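Local coordinates for protein predicted HD superfamily hydrolase (uncultured Thermotogales bacterium, PDB 2PQ7) that binds two iron ions in an HD-domain fold and is probably a metal-dependent hydrolase whose substrate is not established, at residues His33-Ser46 against Ala59-Pro71. Sequence-based numbering, arbitrary orientation.
With FE (Fe (III) ion), chain C; FE (Fe (III) ion), chain B; PO4 (phosphate ion), chain E; PO4 (phosphate ion), chain F.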
ATOM      1  N   HIS A  33       1.683  17.888   2.958  1.00 34.02           N
ATOM      2  CA  HIS A  33       2.018  18.733   4.090  1.00 30.76           C
ATOM      3  C   HIS A  33       0.852  19.042   5.001  1.00 29.89           C
ATOM      4  O   HIS A  33       0.932  20.007   5.752  1.00 28.37           O
ATOM      5  CB  HIS A  33       2.529  20.077   3.566  1.00 29.98           C
ATOM      6  CG  HIS A  33       3.673  19.964   2.628  1.00 33.20           C
ATOM      7  ND1 HIS A  33       4.950  19.673   3.054  1.00 35.32           N
ATOM      8  CD2 HIS A  33       3.748  20.115   1.286  1.00 34.74           C
ATOM      9  CE1 HIS A  33       5.763  19.641   2.012  1.00 37.69           C
ATOM     10  NE2 HIS A  33       5.056  19.901   0.925  1.00 39.34           N
ATOM     11  N   ASP A  34      -0.215  18.255   4.947  1.00 28.29           N
ATOM     12  CA  ASP A  34      -1.400  18.565   5.724  1.00 26.79           C
ATOM     13  C   ASP A  34      -1.231  18.246   7.202  1.00 23.97           C
ATOM     14  O   ASP A  34      -0.212  17.706   7.634  1.00 25.87           O
ATOM     15  CB  ASP A  34      -2.639  17.893   5.112  1.00 29.26           C
ATOM     16  CG  ASP A  34      -2.602  16.376   5.198  1.00 33.05           C
ATOM     17  OD1 ASP A  34      -1.840  15.803   6.000  1.00 38.11           O
ATOM     18  OD2 ASP A  34      -3.343  15.754   4.423  1.00 42.28           O
ATOM     19  N   ILE A  35      -2.253  18.556   7.976  1.00 22.40           N
ATOM     20  CA  ILE A  35      -2.194  18.365   9.395  1.00 18.13           C
ATOM     21  C   ILE A  35      -1.924  16.939   9.860  1.00 19.08           C
ATOM     22  O   ILE A  35      -1.307  16.716  10.915  1.00 19.05           O
ATOM     23  CB  ILE A  35      -3.448  18.908  10.088  1.00 20.55           C
ATOM     24  CG1 ILE A  35      -3.178  19.080  11.569  1.00 23.24           C
ATOM     25  CG2 ILE A  35      -4.652  18.043   9.792  1.00 22.69           C
ATOM     26  CD1 ILE A  35      -4.240  19.757  12.302  1.00 26.52           C
ATOM     27  N   SER A  36      -2.333  15.956   9.070  1.00 20.36           N
ATOM     28  CA  SER A  36      -2.138  14.579   9.529  1.00 18.93           C
ATOM     29  C   SER A  36      -0.644  14.261   9.627  1.00 17.33           C
ATOM     30  O   SER A  36      -0.264  13.472  10.480  1.00 17.65           O
ATOM     31  CB  SER A  36      -2.892  13.590   8.634  1.00 20.52           C
ATOM     32  OG  SER A  36      -2.346  13.539   7.359  1.00 23.09           O
ATOM     33  N   HIS A  37       0.176  14.855   8.761  1.00 17.40           N
ATOM     34  CA  HIS A  37       1.626  14.741   8.893  1.00 17.55           C
ATOM     35  C   HIS A  37       2.093  15.165  10.319  1.00 16.26           C
ATOM     36  O   HIS A  37       2.829  14.449  11.009  1.00 15.98           O
ATOM     37  CB  HIS A  37       2.351  15.516   7.813  1.00 16.38           C
ATOM     38  CG  HIS A  37       3.784  15.783   8.120  1.00 16.86           C
ATOM     39  ND1 HIS A  37       4.771  14.819   8.027  1.00 17.89           N
ATOM     40  CD2 HIS A  37       4.384  16.899   8.604  1.00 19.19           C
ATOM     41  CE1 HIS A  37       5.932  15.363   8.356  1.00 18.82           C
ATOM     42  NE2 HIS A  37       5.724  16.624   8.711  1.00 18.24           N
ATOM     43  N   THR A  38       1.645  16.326  10.768  1.00 15.19           N
ATOM     44  CA  THR A  38       2.016  16.815  12.104  1.00 13.64           C
ATOM     45  C   THR A  38       1.637  15.837  13.198  1.00 14.20           C
ATOM     46  O   THR A  38       2.406  15.549  14.104  1.00 14.95           O
ATOM     47  CB  THR A  38       1.393  18.211  12.354  1.00 13.65           C
ATOM     48  OG1 THR A  38       2.117  19.154  11.540  1.00 15.93           O
ATOM     49  CG2 THR A  38       1.563  18.593  13.720  1.00 13.42           C
ATOM     50  N   PHE A  39       0.444  15.257  13.091  1.00 16.26           N
ATOM     51  CA  PHE A  39       0.064  14.302  14.109  1.00 17.39           C
ATOM     52  C   PHE A  39       0.917  13.043  14.052  1.00 14.97           C
ATOM     53  O   PHE A  39       1.310  12.530  15.086  1.00 18.78           O
ATOM     54  CB  PHE A  39      -1.405  13.942  13.976  1.00 19.45           C
ATOM     55  CG  PHE A  39      -2.326  15.104  14.158  1.00 27.73           C
ATOM     56  CD1 PHE A  39      -2.072  16.063  15.124  1.00 32.65           C
ATOM     57  CD2 PHE A  39      -3.463  15.225  13.381  1.00 33.43           C
ATOM     58  CE1 PHE A  39      -2.918  17.142  15.300  1.00 35.54           C
ATOM     59  CE2 PHE A  39      -4.334  16.288  13.567  1.00 34.89           C
ATOM     60  CZ  PHE A  39      -4.057  17.251  14.538  1.00 35.27           C
ATOM     61  N   ARG A  40       1.272  12.585  12.854  1.00 16.05           N
ATOM     62  CA  ARG A  40       2.136  11.397  12.755  1.00 16.84           C
ATOM     63  C   ARG A  40       3.539  11.690  13.299  1.00 15.76           C
ATOM     64  O   ARG A  40       4.182  10.841  13.914  1.00 15.74           O
ATOM     65  CB  ARG A  40       2.170  10.889  11.315  1.00 16.15           C
ATOM     66  CG  ARG A  40       0.796  10.352  10.871  1.00 19.50           C
ATOM     67  CD  ARG A  40       0.881   9.600   9.593  1.00 19.48           C
ATOM     68  NE  ARG A  40       1.448  10.394   8.515  1.00 19.29           N
ATOM     69  CZ  ARG A  40       0.768  11.198   7.683  1.00 17.83           C
ATOM     70  NH1 ARG A  40      -0.538  11.327   7.728  1.00 23.42           N
ATOM     71  NH2 ARG A  40       1.432  11.893   6.804  1.00 18.78           N
ATOM     72  N   VAL A  41       4.033  12.902  13.028  1.00 14.57           N
ATOM     73  CA  VAL A  41       5.357  13.322  13.555  1.00 16.68           C
ATOM     74  C   VAL A  41       5.317  13.367  15.085  1.00 14.76           C
ATOM     75  O   VAL A  41       6.246  12.932  15.775  1.00 14.01           O
ATOM     76  CB  VAL A  41       5.820  14.650  12.921  1.00 16.34           C
ATOM     77  CG1 VAL A  41       7.162  15.137  13.582  1.00 15.26           C
ATOM     78  CG2 VAL A  41       6.058  14.444  11.451  1.00 15.39           C
HETATM   79  N   MSE A  42       4.247  13.893  15.654  0.50 16.83           N
HETATM   80  CA  MSE A  42       4.174  13.902  17.075  0.50 19.17           C
HETATM   81  C   MSE A  42       4.109  12.469  17.651  0.50 17.16           C
HETATM   82  O   MSE A  42       4.730  12.200  18.674  0.50 18.68           O
HETATM   83  CB  MSE A  42       3.064  14.795  17.546  0.50 22.27           C
HETATM   84  CG  MSE A  42       3.032  14.838  19.030  0.50 23.37           C
HETATM   85 SE   MSE A  42       1.781  13.535  19.634  0.37 40.64          SE
HETATM   86  CE  MSE A  42       0.534  14.526  19.284  0.50  2.00           C
ATOM     87  N   GLU A  43       3.413  11.556  16.979  1.00 16.94           N
ATOM     88  CA  GLU A  43       3.398  10.152  17.431  1.00 19.88           C
ATOM     89  C   GLU A  43       4.806   9.580  17.394  1.00 17.43           C
ATOM     90  O   GLU A  43       5.231   8.914  18.356  1.00 20.58           O
ATOM     91  CB  GLU A  43       2.453   9.302  16.568  1.00 23.27           C
ATOM     92  CG  GLU A  43       0.998   9.689  16.740  1.00 35.69           C
ATOM     93  CD  GLU A  43       0.470   9.445  18.150  1.00 47.38           C
ATOM     94  OE1 GLU A  43       1.048   8.593  18.867  1.00 53.85           O
ATOM     95  OE2 GLU A  43      -0.535  10.097  18.526  1.00 46.64           O
ATOM     96  N   ASN A  44       5.555   9.835  16.324  1.00 17.12           N
ATOM     97  CA  ASN A  44       6.937   9.368  16.212  1.00 15.08           C
ATOM     98  C   ASN A  44       7.806   9.987  17.303  1.00 17.48           C
ATOM     99  O   ASN A  44       8.618   9.315  17.937  1.00 16.59           O
ATOM    100  CB  ASN A  44       7.520   9.751  14.884  1.00 15.92           C
ATOM    101  CG  ASN A  44       6.836   9.110  13.710  1.00 21.16           C
ATOM    102  OD1 ASN A  44       6.146   8.097  13.847  1.00 19.82           O
ATOM    103  ND2 ASN A  44       7.043   9.683  12.546  1.00 16.90           N
ATOM    104  N   ALA A  45       7.630  11.283  17.547  1.00 16.05           N
ATOM    105  CA  ALA A  45       8.415  11.963  18.588  1.00 14.97           C
ATOM    106  C   ALA A  45       8.126  11.417  19.974  1.00 15.11           C
ATOM    107  O   ALA A  45       9.043  11.328  20.806  1.00 14.67           O
ATOM    108  CB  ALA A  45       8.147  13.465  18.570  1.00 14.55           C
ATOM    109  N   SER A  46       6.866  11.041  20.207  1.00 17.90           N
ATOM    110  CA  SER A  46       6.441  10.481  21.489  1.00 20.89           C
ATOM    111  C   SER A  46       7.170   9.146  21.744  1.00 19.73           C
ATOM    112  O   SER A  46       7.712   8.902  22.833  1.00 20.73           O
ATOM    113  CB  SER A  46       4.941  10.239  21.465  1.00 22.24           C
ATOM    114  OG  SER A  46       4.522   9.692  22.679  1.00 28.26           O
ATOM    115  N   ALA A  59       9.759  17.468  23.103  1.00 12.39           N
ATOM    116  CA  ALA A  59       9.641  16.717  21.867  1.00 14.11           C
ATOM    117  C   ALA A  59       8.261  16.806  21.242  1.00 12.10           C
ATOM    118  O   ALA A  59       8.108  17.083  20.072  1.00 14.84           O
ATOM    119  CB  ALA A  59      10.071  15.305  22.118  1.00 14.00           C
ATOM    120  N   ILE A  60       7.231  16.615  22.076  0.50 13.36           N
ATOM    121  CA  ILE A  60       5.863  16.684  21.625  0.50 13.76           C
ATOM    122  C   ILE A  60       5.463  18.059  21.120  0.50 13.05           C
ATOM    123  O   ILE A  60       4.851  18.180  20.059  0.50 12.78           O
ATOM    124  CB  ILE A  60       4.905  16.305  22.787  0.50 13.80           C
ATOM    125  CG1 ILE A  60       5.040  14.817  23.067  0.50 14.70           C
ATOM    126  CG2 ILE A  60       3.463  16.671  22.502  0.50 10.53           C
ATOM    127  CD1 ILE A  60       4.650  13.892  21.874  0.50 13.30           C
ATOM    128  N   ILE A  61       5.786  19.069  21.927  1.00 14.02           N
ATOM    129  CA  ILE A  61       5.449  20.447  21.586  1.00 10.45           C
ATOM    130  C   ILE A  61       6.199  20.877  20.319  1.00 10.07           C
ATOM    131  O   ILE A  61       5.592  21.471  19.428  1.00 12.80           O
ATOM    132  CB  ILE A  61       5.601  21.390  22.781  1.00 12.31           C
ATOM    133  CG1 ILE A  61       4.502  21.020  23.835  1.00 15.75           C
ATOM    134  CG2 ILE A  61       5.472  22.829  22.374  1.00 13.73           C
ATOM    135  CD1 ILE A  61       4.645  21.764  25.111  1.00 19.54           C
ATOM    136  N   ALA A  62       7.467  20.499  20.239  1.00 12.51           N
ATOM    137  CA  ALA A  62       8.188  20.863  19.041  1.00 12.27           C
ATOM    138  C   ALA A  62       7.578  20.187  17.790  1.00 12.11           C
ATOM    139  O   ALA A  62       7.426  20.795  16.748  1.00 12.91           O
ATOM    140  CB  ALA A  62       9.551  20.426  19.212  1.00 10.81           C
ATOM    141  N   ALA A  63       7.226  18.910  17.897  1.00 11.40           N
ATOM    142  CA  ALA A  63       6.563  18.216  16.803  1.00 11.30           C
ATOM    143  C   ALA A  63       5.239  18.854  16.414  1.00 14.76           C
ATOM    144  O   ALA A  63       4.934  18.996  15.244  1.00 15.30           O
ATOM    145  CB  ALA A  63       6.329  16.772  17.178  1.00 15.86           C
ATOM    146  N   LEU A  64       4.428  19.194  17.414  1.00 14.23           N
ATOM    147  CA  LEU A  64       3.130  19.836  17.110  1.00 14.19           C
ATOM    148  C   LEU A  64       3.283  21.168  16.388  1.00 14.51           C
ATOM    149  O   LEU A  64       2.517  21.504  15.493  1.00 14.05           O
ATOM    150  CB  LEU A  64       2.296  19.998  18.382  1.00 16.55           C
ATOM    151  CG  LEU A  64       1.408  18.830  18.732  1.00 27.30           C
ATOM    152  CD1 LEU A  64       0.692  19.223  20.000  1.00 29.84           C
ATOM    153  CD2 LEU A  64       0.404  18.616  17.548  1.00 25.93           C
ATOM    154  N   LEU A  65       4.287  21.940  16.805  1.00 13.93           N
ATOM    155  CA  LEU A  65       4.490  23.266  16.232  1.00 12.35           C
ATOM    156  C   LEU A  65       5.417  23.344  15.021  1.00 12.22           C
ATOM    157  O   LEU A  65       5.425  24.363  14.335  1.00 14.17           O
ATOM    158  CB  LEU A  65       5.038  24.213  17.288  1.00 12.96           C
ATOM    159  CG  LEU A  65       4.046  24.525  18.398  1.00 12.65           C
ATOM    160  CD1 LEU A  65       4.747  25.336  19.486  1.00 18.76           C
ATOM    161  CD2 LEU A  65       2.814  25.207  17.894  1.00 16.43           C
ATOM    162  N   HIS A  66       6.088  22.253  14.697  1.00 11.59           N
ATOM    163  CA  HIS A  66       7.223  22.400  13.744  1.00 11.20           C
ATOM    164  C   HIS A  66       6.816  22.873  12.352  1.00 12.13           C
ATOM    165  O   HIS A  66       7.539  23.613  11.745  1.00 13.73           O
ATOM    166  CB  HIS A  66       8.079  21.147  13.665  1.00 13.21           C
ATOM    167  CG  HIS A  66       7.565  20.098  12.737  1.00 14.51           C
ATOM    168  ND1 HIS A  66       6.463  19.330  13.009  1.00 12.48           N
ATOM    169  CD2 HIS A  66       8.030  19.681  11.535  1.00 13.89           C
ATOM    170  CE1 HIS A  66       6.249  18.498  11.998  1.00 12.00           C
ATOM    171  NE2 HIS A  66       7.193  18.696  11.082  1.00 13.76           N
ATOM    172  N   ASP A  67       5.653  22.450  11.875  1.00 12.02           N
ATOM    173  CA  ASP A  67       5.147  22.859  10.572  1.00 11.80           C
ATOM    174  C   ASP A  67       3.923  23.799  10.661  1.00 12.65           C
ATOM    175  O   ASP A  67       3.188  23.924   9.662  1.00 13.01           O
ATOM    176  CB  ASP A  67       4.794  21.622   9.772  1.00 12.57           C
ATOM    177  CG  ASP A  67       6.020  20.932   9.174  1.00 16.69           C
ATOM    178  OD1 ASP A  67       7.128  21.515   8.994  1.00 13.67           O
ATOM    179  OD2 ASP A  67       5.873  19.730   8.800  1.00 15.36           O
ATOM    180  N   ILE A  68       3.748  24.484  11.807  1.00 14.10           N
ATOM    181  CA  ILE A  68       2.566  25.313  11.984  1.00 15.93           C
ATOM    182  C   ILE A  68       2.546  26.493  11.013  1.00 13.35           C
ATOM    183  O   ILE A  68       1.477  26.963  10.649  1.00 12.42           O
ATOM    184  CB  ILE A  68       2.359  25.737  13.438  1.00 14.89           C
ATOM    185  CG1 ILE A  68       0.865  26.089  13.681  1.00 14.92           C
ATOM    186  CG2 ILE A  68       3.295  26.892  13.854  1.00 15.08           C
ATOM    187  CD1 ILE A  68       0.550  26.540  15.070  1.00 19.45           C
ATOM    188  N   LYS A  69       3.723  26.861  10.470  1.00 13.56           N
ATOM    189  CA  LYS A  69       3.793  27.941   9.521  1.00 13.04           C
ATOM    190  C   LYS A  69       3.920  27.423   8.086  1.00 12.79           C
ATOM    191  O   LYS A  69       4.209  28.202   7.150  1.00 13.20           O
ATOM    192  CB  LYS A  69       4.874  28.940   9.898  1.00 13.66           C
ATOM    193  CG  LYS A  69       4.549  29.776  11.094  1.00 12.42           C
ATOM    194  CD  LYS A  69       3.553  30.875  10.737  1.00 16.75           C
ATOM    195  CE  LYS A  69       3.224  31.649  11.997  1.00 23.21           C
ATOM    196  NZ  LYS A  69       2.377  32.818  11.681  1.00 22.68           N
ATOM    197  N   ARG A  70       3.659  26.148   7.882  1.00 13.33           N
ATOM    198  CA  ARG A  70       3.653  25.612   6.506  1.00 13.90           C
ATOM    199  C   ARG A  70       2.575  26.267   5.638  1.00 14.08           C
ATOM    200  O   ARG A  70       2.832  26.639   4.501  1.00 15.20           O
ATOM    201  CB  ARG A  70       3.497  24.086   6.463  1.00 15.71           C
ATOM    202  CG  ARG A  70       4.745  23.337   6.294  1.00 27.43           C
ATOM    203  CD  ARG A  70       5.194  23.405   4.868  1.00 27.95           C
ATOM    204  NE  ARG A  70       6.394  22.618   4.650  1.00 32.46           N
ATOM    205  CZ  ARG A  70       7.070  22.594   3.511  1.00 33.04           C
ATOM    206  NH1 ARG A  70       6.671  23.322   2.483  1.00 34.21           N
ATOM    207  NH2 ARG A  70       8.166  21.850   3.412  1.00 34.54           N
ATOM    208  N   PRO A  71       1.362  26.359   6.161  1.00 14.65           N
ATOM    209  CA  PRO A  71       0.354  27.039   5.354  1.00 13.24           C
ATOM    210  C   PRO A  71       0.762  28.479   5.030  1.00 14.69           C
ATOM    211  O   PRO A  71       0.603  28.931   3.896  1.00 16.53           O
ATOM    212  CB  PRO A  71      -0.885  26.994   6.275  1.00 13.07           C
ATOM    213  CG  PRO A  71      -0.687  25.756   7.084  1.00 16.62           C
ATOM    214  CD  PRO A  71       0.785  25.740   7.371  1.00 15.63           C
TER
HETATM  215 FE    FE C 221       7.248  18.136   8.923  1.00 17.09          FE
HETATM  216 FE    FE B 220       8.796  21.195   7.933  1.00 16.80          FE
HETATM  217  P   PO4 E 223       7.153  19.266   5.789  1.00 28.71           P
HETATM  218  O1  PO4 E 223       7.833  18.973   4.476  1.00 34.71           O
HETATM  219  O2  PO4 E 223       5.651  19.419   5.493  1.00 33.62           O
HETATM  220  O3  PO4 E 223       7.700  20.601   6.298  1.00 21.21           O
HETATM  221  O4  PO4 E 223       7.280  18.041   6.691  1.00 22.19           O
HETATM  222  P   PO4 F 224      10.877  20.056   5.618  1.00 51.65           P
HETATM  223  O1  PO4 F 224      10.490  20.563   4.235  1.00 46.40           O
HETATM  224  O2  PO4 F 224      10.285  18.684   5.875  1.00 56.29           O
HETATM  225  O3  PO4 F 224      10.451  21.027   6.702  1.00 22.69           O
HETATM  226  O4  PO4 F 224      12.382  19.951   5.628  1.00 55.13           O
HETATM  227  O   HOH W   1       3.125  21.463  12.802  1.00 14.90           O
HETATM  228  O   HOH W   2       8.925  19.294   8.542  1.00 18.77           O
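His37, His66 and Asp67 meet here as three of the four protein ligands in the H...HD...D signature of the HD domain, around a di-iron centre. His37 NE2 and His66 NE2 each bind the chain C iron at 2.2 Å, their rings meeting rim to rim, neither over the face of the other. Asp67 bridges the metals: OD2 takes the chain C iron at 2.1 Å and OD1 the chain B iron at 2.0 Å. Through its other ring nitrogen, ND1, His66 donates in the ring plane to Ala63 O (2.7 Å, 164°), which fixes the ring's rotation; likewise, Asp135 accepts from His37 ND1.

Beside the irons, the Arg70 guanidinium lies flat on the His33 ring, centres 4.0 Å apart and planes at 27°. Both address the phosphate of chain E, probably from the crystallisation liquor: His33 ND1 donates almost straight to its O2 (2.6 Å), while Arg70 NE and NH2 converge on its metal-bound O3.

Away from the metals, helix 35-46 and helix 59-65 run nearly antiparallel (163°), axes 8.2 Å apart at closest approach. Ala63 CB packs against Val41 CG1, Met42 CB and Ala45 CB. A water links Thr38 OG1 to Leu64 O and Asp67 N, joining the helix to the ligand-bearing turn.

Asp132 of helix 123-133 completes the protein ligands of the chain C iron, and His80 and His112 those of the other. Helix 123-133 also packs on Val41 and Ala45, whereas helix 14-25 touches Leu64 and Ile68.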